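Local coordinates for COG3291: FOG: PKD repeat (PDB 1WMX), which probably binds cellulose-like glucan chains as the family 30 carbohydrate-binding module of CelJ, a multidomain protein with probable cellulase activity, at residues I65-L70 against C157-K162; N84-F89 against P139-M144; G96-V101 against F168-S173; F100-R105 against V119-S124. All coordinates share one frame; numbering follows the deposited sequence.

Contact 1. Residues I65-L70 against C157-K162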
# COMPACT_ATOMS: atom_id res chain seq x y z
N ILE B 65 -9.03 -0.58 -6.23
CA ILE B 65 -8.53 -1.67 -5.41
C ILE B 65 -9.67 -2.53 -4.89
O ILE B 65 -10.79 -2.05 -4.73
CB ILE B 65 -7.75 -1.11 -4.22
CG1 ILE B 65 -7.05 -2.23 -3.47
CG2 ILE B 65 -8.70 -0.35 -3.29
CD1 ILE B 65 -6.17 -1.73 -2.34
N SER B 66 -9.39 -3.80 -4.64
CA SER B 66 -10.38 -4.69 -4.07
C SER B 66 -9.74 -5.46 -2.93
O SER B 66 -8.76 -6.18 -3.14
CB SER B 66 -10.90 -5.68 -5.12
OG SER B 66 -11.86 -6.55 -4.53
N LEU B 67 -10.28 -5.31 -1.72
CA LEU B 67 -9.75 -6.02 -0.56
C LEU B 67 -10.76 -7.08 -0.11
O LEU B 67 -11.91 -6.77 0.18
CB LEU B 67 -9.47 -5.04 0.60
CG LEU B 67 -8.43 -3.94 0.34
CD1 LEU B 67 -8.51 -2.89 1.43
CD2 LEU B 67 -7.04 -4.53 0.27
N LEU B 68 -10.32 -8.33 -0.07
CA LEU B 68 -11.17 -9.43 0.37
C LEU B 68 -10.58 -10.00 1.66
O LEU B 68 -9.54 -10.64 1.66
CB LEU B 68 -11.22 -10.51 -0.72
CG LEU B 68 -11.70 -10.05 -2.10
CD1 LEU B 68 -11.55 -11.19 -3.09
CD2 LEU B 68 -13.16 -9.58 -2.03
N THR B 69 -11.27 -9.76 2.78
CA THR B 69 -10.78 -10.22 4.07
C THR B 69 -10.82 -11.74 4.24
O THR B 69 -11.65 -12.43 3.65
CB THR B 69 -11.59 -9.58 5.22
OG1 THR B 69 -12.95 -10.01 5.13
CG2 THR B 69 -11.56 -8.06 5.15
N LEU B 70 -9.90 -12.24 5.07
CA LEU B 70 -9.81 -13.66 5.37
C LEU B 70 -10.54 -13.93 6.67
O LEU B 70 -11.08 -15.01 6.87
CB LEU B 70 -8.34 -14.09 5.51
CG LEU B 70 -7.50 -14.29 4.25
CD1 LEU B 70 -7.61 -13.11 3.32
CD2 LEU B 70 -6.05 -14.52 4.67
N CYS B 157 -5.94 -9.47 4.25
CA CYS B 157 -6.74 -9.54 3.03
C CYS B 157 -5.93 -9.94 1.83
O CYS B 157 -4.71 -9.93 1.82
CB CYS B 157 -7.32 -8.16 2.63
SG CYS B 157 -8.10 -7.20 4.01
N LEU B 158 -6.64 -10.35 0.99
CA LEU B 158 -6.24 -10.60 -0.38
C LEU B 158 -6.52 -9.33 -1.11
O LEU B 158 -7.45 -8.58 -0.72
CB LEU B 158 -7.03 -11.81 -0.88
CG LEU B 158 -7.13 -11.91 -2.40
CD1 LEU B 158 -5.79 -12.23 -3.07
CD2 LEU B 158 -8.09 -13.02 -2.85
N VAL B 159 -5.72 -9.10 -2.14
CA VAL B 159 -5.84 -7.85 -2.89
C VAL B 159 -5.79 -8.07 -4.41
O VAL B 159 -4.88 -8.70 -4.94
CB VAL B 159 -4.69 -6.93 -2.47
CG1 VAL B 159 -5.02 -5.45 -2.68
CG2 VAL B 159 -4.34 -7.07 -0.98
N PHE B 160 -6.68 -7.18 -5.02
CA PHE B 160 -6.73 -7.06 -6.48
C PHE B 160 -6.50 -5.56 -6.67
O PHE B 160 -6.99 -4.75 -5.88
CB PHE B 160 -8.10 -7.42 -7.06
CG PHE B 160 -8.48 -8.87 -6.88
CD1 PHE B 160 -9.83 -9.23 -6.80
CD2 PHE B 160 -7.51 -9.85 -6.75
CE1 PHE B 160 -10.19 -10.56 -6.60
CE2 PHE B 160 -7.86 -11.18 -6.54
CZ PHE B 160 -9.21 -11.54 -6.47
N SER B 161 -5.77 -5.18 -7.72
CA SER B 161 -5.50 -3.78 -7.92
C SER B 161 -5.14 -3.43 -9.37
O SER B 161 -4.70 -4.29 -10.15
CB SER B 161 -4.37 -3.35 -6.98
OG SER B 161 -4.22 -1.95 -6.98
N LYS B 162 -5.32 -2.16 -9.70
CA LYS B 162 -5.06 -1.66 -11.03
C LYS B 162 -3.66 -1.97 -11.54
O LYS B 162 -2.68 -1.86 -10.81
CB LYS B 162 -5.28 -0.15 -11.08
CG LYS B 162 -4.87 0.52 -12.38
CD LYS B 162 -5.17 2.01 -12.33
CE LYS B 162 -4.70 2.71 -13.59
NZ LYS B 162 -3.22 2.61 -13.73

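Contact 2. Residues N84-F89 against P139-M144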
# COMPACT_ATOMS: atom_id res chain seq x y z
N ASN B 84 4.92 -24.31 1.21
CA ASN B 84 4.38 -25.25 0.22
C ASN B 84 2.97 -24.88 -0.29
O ASN B 84 2.45 -25.52 -1.21
CB ASN B 84 4.27 -26.66 0.81
CG ASN B 84 5.55 -27.14 1.44
OD1 ASN B 84 6.56 -27.29 0.75
ND2 ASN B 84 5.56 -27.38 2.73
N GLY B 85 2.37 -23.86 0.30
CA GLY B 85 0.99 -23.46 -0.06
C GLY B 85 0.85 -22.61 -1.33
O GLY B 85 1.81 -22.10 -1.89
N TYR B 86 -0.41 -22.49 -1.76
CA TYR B 86 -0.77 -21.71 -2.94
C TYR B 86 -2.08 -20.96 -2.74
O TYR B 86 -2.88 -21.29 -1.86
CB TYR B 86 -0.99 -22.61 -4.17
CG TYR B 86 0.14 -23.57 -4.53
CD1 TYR B 86 0.42 -24.67 -3.72
CD2 TYR B 86 0.90 -23.36 -5.69
CE1 TYR B 86 1.45 -25.55 -4.06
CE2 TYR B 86 1.92 -24.24 -6.03
CZ TYR B 86 2.20 -25.34 -5.22
OH TYR B 86 3.19 -26.21 -5.55
N LEU B 87 -2.25 -19.96 -3.58
CA LEU B 87 -3.48 -19.18 -3.65
C LEU B 87 -4.12 -19.73 -4.89
O LEU B 87 -3.60 -19.54 -5.99
CB LEU B 87 -3.20 -17.68 -3.80
CG LEU B 87 -4.38 -16.90 -4.41
CD1 LEU B 87 -5.57 -16.82 -3.44
CD2 LEU B 87 -3.98 -15.46 -4.78
N GLU B 88 -5.22 -20.43 -4.74
CA GLU B 88 -5.85 -21.03 -5.91
C GLU B 88 -7.23 -20.44 -6.16
O GLU B 88 -7.91 -19.98 -5.23
CB GLU B 88 -5.96 -22.54 -5.73
CG GLU B 88 -4.62 -23.19 -5.35
CD GLU B 88 -4.69 -24.70 -5.33
OE1 GLU B 88 -3.88 -25.35 -4.60
OE2 GLU B 88 -5.55 -25.31 -6.05
N PHE B 89 -7.61 -20.48 -7.42
CA PHE B 89 -8.90 -19.96 -7.88
C PHE B 89 -9.07 -20.24 -9.37
O PHE B 89 -8.10 -20.53 -10.08
CB PHE B 89 -8.96 -18.44 -7.63
CG PHE B 89 -7.86 -17.65 -8.35
CD1 PHE B 89 -8.04 -17.25 -9.68
CD2 PHE B 89 -6.68 -17.33 -7.69
CE1 PHE B 89 -7.04 -16.54 -10.34
CE2 PHE B 89 -5.67 -16.61 -8.36
CZ PHE B 89 -5.85 -16.22 -9.68
N PRO B 139 1.63 -19.56 -5.72
CA PRO B 139 2.53 -19.99 -4.67
C PRO B 139 2.91 -18.82 -3.73
O PRO B 139 3.63 -17.88 -4.11
CB PRO B 139 3.70 -20.59 -5.35
CG PRO B 139 3.55 -20.32 -6.86
CD PRO B 139 2.28 -19.58 -7.10
N LEU B 140 2.44 -19.08 -2.86
CA LEU B 140 2.69 -18.23 -1.67
C LEU B 140 4.16 -17.85 -1.56
O LEU B 140 4.50 -16.67 -1.37
CB LEU B 140 2.28 -18.99 -0.39
CG LEU B 140 0.77 -19.24 -0.27
CD1 LEU B 140 0.32 -19.53 1.17
CD2 LEU B 140 -0.08 -18.05 -0.73
N ARG B 141 5.07 -18.81 -1.46
CA ARG B 141 6.49 -18.46 -1.24
C ARG B 141 6.93 -17.43 -2.29
O ARG B 141 7.79 -16.57 -2.02
CB ARG B 141 7.40 -19.78 -1.31
CG ARG B 141 7.34 -20.51 -2.69
CD ARG B 141 7.97 -21.97 -2.87
NE ARG B 141 7.09 -23.04 -2.68
CZ ARG B 141 6.11 -23.72 -3.28
NH1 ARG B 141 5.66 -23.62 -4.55
NH2 ARG B 141 5.41 -24.54 -2.49
N ASP B 142 6.25 -17.30 -3.38
CA ASP B 142 6.65 -16.34 -4.41
C ASP B 142 6.29 -14.88 -4.02
O ASP B 142 6.87 -13.92 -4.54
CB ASP B 142 5.93 -16.64 -5.75
CG ASP B 142 6.39 -17.93 -6.43
OD1 ASP B 142 5.95 -18.22 -7.61
OD2 ASP B 142 7.20 -18.72 -5.83
N LEU B 143 5.33 -14.75 -3.11
CA LEU B 143 4.82 -13.43 -2.68
C LEU B 143 5.31 -13.00 -1.32
O LEU B 143 5.86 -11.89 -1.16
CB LEU B 143 3.29 -13.48 -2.57
CG LEU B 143 2.58 -13.39 -3.91
CD1 LEU B 143 1.06 -13.53 -3.79
CD2 LEU B 143 2.83 -12.06 -4.61
N MET B 144 5.08 -13.93 -0.43
CA MET B 144 5.38 -13.80 0.97
C MET B 144 6.77 -14.24 1.38
O MET B 144 6.95 -14.84 2.44
CB MET B 144 4.45 -14.66 1.77
CG MET B 144 3.00 -14.28 1.64
SD MET B 144 2.01 -15.22 2.75
CE MET B 144 0.30 -14.86 2.51
O HOH W 1 4.51 -21.66 -1.55

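Contact 3. Residues G96-V101 against F168-S173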
# COMPACT_ATOMS: atom_id res chain seq x y z
N GLY B 96 -10.45 -11.71 -22.79
CA GLY B 96 -9.21 -12.48 -22.69
C GLY B 96 -7.99 -11.55 -22.64
O GLY B 96 -7.97 -10.47 -23.23
N GLY B 97 -6.99 -11.99 -21.91
CA GLY B 97 -5.76 -11.23 -21.77
C GLY B 97 -5.87 -10.16 -20.68
O GLY B 97 -4.99 -9.31 -20.54
N GLU B 98 -6.96 -10.20 -19.92
CA GLU B 98 -7.15 -9.25 -18.82
C GLU B 98 -5.98 -9.42 -17.86
O GLU B 98 -5.49 -10.54 -17.65
CB GLU B 98 -8.46 -9.52 -18.06
CG GLU B 98 -9.73 -9.26 -18.85
CD GLU B 98 -10.12 -10.43 -19.73
OE1 GLU B 98 -11.16 -10.34 -20.46
OE2 GLU B 98 -9.40 -11.48 -19.75
N ASP B 99 -5.53 -8.33 -17.27
CA ASP B 99 -4.41 -8.39 -16.32
C ASP B 99 -4.58 -7.31 -15.25
O ASP B 99 -5.14 -6.24 -15.50
CB ASP B 99 -3.10 -8.19 -17.07
CG ASP B 99 -1.89 -8.49 -16.20
OD1 ASP B 99 -1.89 -9.54 -15.48
OD2 ASP B 99 -0.90 -7.70 -16.20
N PHE B 100 -4.08 -7.63 -14.06
CA PHE B 100 -4.17 -6.71 -12.92
C PHE B 100 -3.27 -7.21 -11.78
O PHE B 100 -2.73 -8.31 -11.84
CB PHE B 100 -5.62 -6.61 -12.43
CG PHE B 100 -6.28 -7.97 -12.22
CD1 PHE B 100 -6.02 -8.69 -11.06
CD2 PHE B 100 -7.13 -8.50 -13.19
CE1 PHE B 100 -6.61 -9.95 -10.86
CE2 PHE B 100 -7.72 -9.76 -13.00
CZ PHE B 100 -7.46 -10.48 -11.83
N VAL B 101 -3.11 -6.38 -10.76
CA VAL B 101 -2.26 -6.74 -9.62
C VAL B 101 -3.03 -7.62 -8.63
O VAL B 101 -4.21 -7.42 -8.37
CB VAL B 101 -1.81 -5.49 -8.89
CG1 VAL B 101 -0.87 -5.84 -7.73
CG2 VAL B 101 -1.07 -4.54 -9.83
N PHE B 168 -12.11 -3.68 -17.96
CA PHE B 168 -12.13 -5.13 -18.18
C PHE B 168 -13.06 -5.85 -17.21
O PHE B 168 -13.58 -5.25 -16.27
CB PHE B 168 -10.72 -5.70 -18.01
CG PHE B 168 -10.26 -5.78 -16.58
CD1 PHE B 168 -10.52 -6.90 -15.80
CD2 PHE B 168 -9.61 -4.70 -15.99
CE1 PHE B 168 -10.14 -6.95 -14.45
CE2 PHE B 168 -9.23 -4.73 -14.64
CZ PHE B 168 -9.50 -5.86 -13.87
N THR B 169 -13.26 -7.14 -17.45
CA THR B 169 -14.11 -7.96 -16.60
C THR B 169 -13.61 -9.39 -16.53
O THR B 169 -13.27 -9.99 -17.54
CB THR B 169 -15.55 -8.00 -17.13
OG1 THR B 169 -16.04 -6.66 -17.28
CG2 THR B 169 -16.45 -8.77 -16.17
N VAL B 170 -13.56 -9.92 -15.31
CA VAL B 170 -13.17 -11.30 -15.07
C VAL B 170 -14.11 -11.81 -13.99
O VAL B 170 -14.79 -11.03 -13.31
CB VAL B 170 -11.71 -11.46 -14.57
CG1 VAL B 170 -10.75 -11.07 -15.67
CG2 VAL B 170 -11.49 -10.65 -13.31
N TRP B 171 -14.15 -13.12 -13.84
CA TRP B 171 -14.99 -13.78 -12.86
C TRP B 171 -14.12 -14.76 -12.11
O TRP B 171 -13.30 -15.46 -12.72
CB TRP B 171 -16.13 -14.50 -13.59
CG TRP B 171 -17.17 -13.56 -14.15
CD1 TRP B 171 -18.30 -13.12 -13.52
CD2 TRP B 171 -17.16 -12.95 -15.44
NE1 TRP B 171 -19.01 -12.28 -14.34
CE2 TRP B 171 -18.33 -12.16 -15.53
CE3 TRP B 171 -16.29 -12.99 -16.53
CZ2 TRP B 171 -18.65 -11.41 -16.67
CZ3 TRP B 171 -16.60 -12.25 -17.67
CH2 TRP B 171 -17.77 -11.47 -17.73
N PHE B 172 -14.27 -14.81 -10.79
CA PHE B 172 -13.47 -15.72 -9.98
C PHE B 172 -14.38 -16.80 -9.41
O PHE B 172 -15.59 -16.63 -9.29
CB PHE B 172 -12.80 -14.99 -8.80
CG PHE B 172 -11.74 -13.98 -9.19
CD1 PHE B 172 -12.09 -12.69 -9.57
CD2 PHE B 172 -10.38 -14.32 -9.15
CE1 PHE B 172 -11.10 -11.74 -9.89
CE2 PHE B 172 -9.39 -13.39 -9.47
CZ PHE B 172 -9.76 -12.08 -9.84
N SER B 173 -13.78 -17.92 -9.05
CA SER B 173 -14.52 -19.02 -8.47
C SER B 173 -13.60 -19.78 -7.52
O SER B 173 -12.39 -19.82 -7.73
CB SER B 173 -15.02 -19.96 -9.58
OG SER B 173 -15.68 -21.09 -9.02
O HOH W 2 -12.57 -8.02 -20.27

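Contact 4. Residues F100-R105 against V119-S124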
# COMPACT_ATOMS: atom_id res chain seq x y z
N PHE B 100 -4.08 -7.63 -14.06
CA PHE B 100 -4.17 -6.71 -12.92
C PHE B 100 -3.27 -7.21 -11.78
O PHE B 100 -2.73 -8.31 -11.84
CB PHE B 100 -5.62 -6.61 -12.43
CG PHE B 100 -6.28 -7.97 -12.22
CD1 PHE B 100 -6.02 -8.69 -11.06
CD2 PHE B 100 -7.13 -8.50 -13.19
CE1 PHE B 100 -6.61 -9.95 -10.86
CE2 PHE B 100 -7.72 -9.76 -13.00
CZ PHE B 100 -7.46 -10.48 -11.83
N VAL B 101 -3.11 -6.38 -10.76
CA VAL B 101 -2.26 -6.74 -9.62
C VAL B 101 -3.03 -7.62 -8.63
O VAL B 101 -4.21 -7.42 -8.37
CB VAL B 101 -1.81 -5.49 -8.89
CG1 VAL B 101 -0.87 -5.84 -7.73
CG2 VAL B 101 -1.07 -4.54 -9.83
N ILE B 102 -2.32 -8.60 -8.09
CA ILE B 102 -2.91 -9.53 -7.12
C ILE B 102 -1.87 -9.83 -6.04
O ILE B 102 -0.69 -10.02 -6.34
CB ILE B 102 -3.33 -10.83 -7.82
CG1 ILE B 102 -3.97 -11.81 -6.83
CG2 ILE B 102 -2.15 -11.53 -8.49
CD1 ILE B 102 -4.69 -12.99 -7.49
N GLY B 103 -2.31 -9.86 -4.79
CA GLY B 103 -1.40 -10.14 -3.67
C GLY B 103 -2.13 -10.19 -2.33
O GLY B 103 -3.34 -10.44 -2.28
N PHE B 104 -1.37 -9.97 -1.26
CA PHE B 104 -1.90 -9.98 0.11
C PHE B 104 -1.42 -8.75 0.89
O PHE B 104 -0.45 -8.10 0.52
CB PHE B 104 -1.43 -11.24 0.85
CG PHE B 104 -2.03 -12.51 0.29
CD1 PHE B 104 -3.26 -12.98 0.76
CD2 PHE B 104 -1.35 -13.22 -0.70
CE1 PHE B 104 -3.81 -14.15 0.23
CE2 PHE B 104 -1.90 -14.38 -1.24
CZ PHE B 104 -3.13 -14.85 -0.77
N ARG B 105 -2.14 -8.46 1.96
CA ARG B 105 -1.85 -7.32 2.84
C ARG B 105 -1.91 -7.83 4.26
O ARG B 105 -2.73 -8.69 4.59
CB ARG B 105 -2.92 -6.29 2.57
CG ARG B 105 -2.87 -4.95 3.27
CD ARG B 105 -4.17 -4.34 2.84
NE ARG B 105 -4.38 -2.91 2.90
CZ ARG B 105 -4.26 -2.07 1.87
NH1 ARG B 105 -3.82 -2.46 0.66
NH2 ARG B 105 -4.65 -0.80 1.97
N VAL B 119 2.13 -7.48 -0.42
CA VAL B 119 3.05 -8.25 -1.27
C VAL B 119 2.24 -8.50 -2.53
O VAL B 119 1.11 -8.97 -2.46
CB VAL B 119 3.49 -9.57 -0.62
CG1 VAL B 119 4.40 -9.33 0.58
CG2 VAL B 119 2.29 -10.41 -0.15
N THR B 120 2.82 -8.17 -3.67
CA THR B 120 2.06 -8.29 -4.93
C THR B 120 2.84 -8.86 -6.11
O THR B 120 4.05 -9.00 -6.09
CB THR B 120 1.58 -6.92 -5.34
OG1 THR B 120 2.70 -6.08 -5.60
CG2 THR B 120 0.73 -6.26 -4.26
N THR B 121 2.06 -9.16 -7.14
CA THR B 121 2.55 -9.68 -8.42
C THR B 121 1.42 -9.49 -9.42
O THR B 121 0.29 -9.17 -9.05
CB THR B 121 2.92 -11.17 -8.30
OG1 THR B 121 3.36 -11.66 -9.57
CG2 THR B 121 1.75 -12.03 -7.83
N VAL B 122 1.72 -9.68 -10.69
CA VAL B 122 0.68 -9.54 -11.72
C VAL B 122 0.16 -10.93 -12.03
O VAL B 122 0.92 -11.90 -12.10
CB VAL B 122 1.24 -8.88 -12.97
CG1 VAL B 122 1.73 -7.47 -12.66
CG2 VAL B 122 2.40 -9.67 -13.57
N ILE B 123 -1.13 -11.04 -12.21
CA ILE B 123 -1.75 -12.33 -12.46
C ILE B 123 -1.26 -12.97 -13.78
O ILE B 123 -1.23 -14.20 -13.91
CB ILE B 123 -3.27 -12.20 -12.49
CG1 ILE B 123 -3.92 -13.59 -12.55
CG2 ILE B 123 -3.74 -11.38 -13.69
CD1 ILE B 123 -5.41 -13.57 -12.26
N SER B 124 -0.86 -12.13 -14.72
CA SER B 124 -0.38 -12.61 -16.03
C SER B 124 0.85 -13.53 -15.88
O SER B 124 1.13 -14.36 -16.75
CB SER B 124 -0.01 -11.43 -16.94
OG SER B 124 0.91 -10.56 -16.29

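Contact 1. Residues I65-L70 against C157-K162
In the five-stranded antiparallel sheet of this carbohydrate-binding module, Ser66 and Leu68 of strand 64-69 form hydrogen-bonded pairs with Phe160 and Leu158 of strand 155-161. Each pair closes with two backbone bonds: Ser66 N donates to Phe160 O at 2.9 Å, Phe160 N donates to Ser66 O, and Leu68 and Leu158 exchange bonds in the same way. Ile65, Leu67 and Thr69 face Ser161, Val159 and Cys157 in the non-hydrogen-bonded pairs.

On the face that carries Leu68, Leu158 and Phe160, the two leucines lie side by side and point the same way, Leu68 CD1 being 3.9 Å from Leu158 CD2. The same Leu68 methyl meets Phe160 CE1 at 3.8 Å, while Ser66 OG turns to Ser23 OG of the next strand. On the other face Leu67 CD2 rests against both methyls of Val159, 3.7 Å from CG1. Thr69 places OG1 between its backbone N and carbonyl carbon (chi1 63°); OG1 bonds to Val20 O, and CG2 is left to touch Cys157 SG at 3.7 Å. Past the strand end, Leu70 CD1 folds back onto Cys157 CA at 3.7 Å.

Phe160 stacks on Phe172 of the facing sheet, so one face of this pairing turns into the core, as is typical of a beta-sandwich.

Contact 2. Residues N84-F89 against P139-M144
Gly85 O is gripped from two directions where residues 84-89 meet residues 139-144. Leu140 N donates to it at 3.2 Å in a rather bent bond, with the nitrogen lying above the carbonyl plane. Water 1 is the second donor to Gly85 O, at 2.8 Å, and itself accepts from Arg141 N at 2.9 Å, so two successive amides at the start of a short helix are tied to one carbonyl, one directly and one through solvent. Leu140 stands over the same peptide, its CG 3.4 Å from Gly85 O, and its CD2 continues toward Leu87 CB. Ile177 also packs on Leu140.

The site lies at the end of a strand pairing in the larger antiparallel sheet of the fold: Tyr86 and Pro139 make a non-hydrogen-bonded pair as strand 134-139 runs out, and the chain then winds into the weakly bonded helix 140-143. Leu140 O takes up both Leu143 N and Met144 N in that turn. Tyr86 lays its ring obliquely beside the proline, CD2 being 4.0 Å from Pro139 CB, and Lys137 makes a cation-pi contact with the same ring.

Arg141 swings over toward Asn84 and the hydroxyl end of Tyr86, its CG set between its backbone N and carbonyl carbon (chi1 61°) and its chain bent at chi3 (93°). Its guanidinium plane stands nearly upright to the tyrosine ring (82°), with Tyr86 OH at the guanidinium edge, 3.7 Å from Arg141 NH1. Arg141 NE hydrogen-bonds Glu83 O, which holds the guanidinium against the chain just before the strand.

Contact 3. Residues G96-V101 against F168-S173
Phe100 meets Phe168 and Phe172 in an aromatic cluster of the beta-sandwich core, where the chain leading into strand 101-106 passes strand 168-178. The rings of Phe100 and Phe168 are nearly parallel (13°) but slid so far apart that they barely overlap, with centroids 5.5 Å from each other; Phe168 offers its CE1 and CZ to Phe100 CD2. Phe100 and Phe172 approach from opposite directions and meet rim to rim, the planes turned 58° and the centroids 6.0 Å apart. Here Phe100 CZ is only 3.4 Å from Phe172 CZ, a tight contact that lies at the edge of the Phe172 ring. Between the two phenylalanines of the strand, Val170 points its CG2 at Phe100 CE2, at 3.9 Å. Phe160 and Phe89 add further rings around Phe172, so the cluster draws on both sheets.

Glu98 also turns toward the strand, but its use is divided. Its aliphatic part slides past Val170 in the opposite sense, with Glu98 CB 3.7 Å from Val170 CG1, while the Glu98 side chain runs at a slant to that of Phe168, CG lying near Phe168 CB. A bend at chi2 (83°) then swings the carboxylate back to the loop. Glu98 OE1 accepts from Gly96 N at 2.8 Å, on the syn side though well out of the carboxylate plane, and from Glu95 N as well, so the loop folds around this one oxygen. Water 2 donates to Glu98 OE1 at 2.7 Å and accepts from Thr169 N at 3.0 Å, bridging the loop to the backbone of the strand.

Contact 4. Residues F100-R105 against V119-S124
Ile123 closes over Phe100 at one end of a beta hairpin whose second strand, 118-122, is outermost in the five-stranded sheet. Its CB sits 4.2 Å from Ile102 CG2. From there the side chain forks. The CG2 branch lies over the middle of the Phe100 ring, 4.2 Å from the centroid and just 6° off the ring normal, a CH-pi contact. The other branch, CG1, is anti to the backbone N (chi1 -172°) and carries the tip along the ring, where Ile123 CD1 reaches Phe100 CZ at 3.7 Å. Phe89 and Ile91 of the facing sheet also touch this side chain, which thus plugs into the core between the two sheets.

The backbone holds Ile123 in place: its N donates almost straight to Phe100 O at 3.2 Å, extending the pairing just beyond the strand into a 3-10 turn. Antiparallel bonding follows. Ile102 and Thr121 form a hydrogen-bonded pair, the bond from Ile102 N to Thr121 O being 2.8 Å and the return bond from Thr121 N to Ile102 O more bent, and Phe104 and Val119 form the next, with Phe104 CB against Val119 CG2 at 3.9 Å. Helix 140-143 covers this inner face, Leu143 lying on Phe104, Val119 and Thr121.

Gly103 faces Thr120 in a non-hydrogen-bonded pair with the backbones close together; with no side chain on the glycine, its CA comes within 3.0 Å of Val119 O. Val101 meets Thr120 at a slant, Val101 CG1 lying 3.6 Å from Thr120 CB.

Contacts 1 and 4 lie in one sheet, their centres about 9 Å apart: strand 155-161 pairs with strand 101-106, with Val159 N 2.7 Å from Gly103 O and Val101 N 2.7 Å from Ser161 O, both probable hydrogen bonds. Contact 3 starts from the chain that enters contact 4, sharing Phe100 and Val101, and crosses to the facing sheet; Phe172 CZ there lies 3.5 Å from Phe160 CZ of contact 1. Contact 2 belongs to that facing sheet and the helix after it, where Leu143 CD2 sits 3.4 Å from Thr121 CG2 of contact 4. Its centre is about 19 Å from that of contact 3, yet Phe89 touches Phe172.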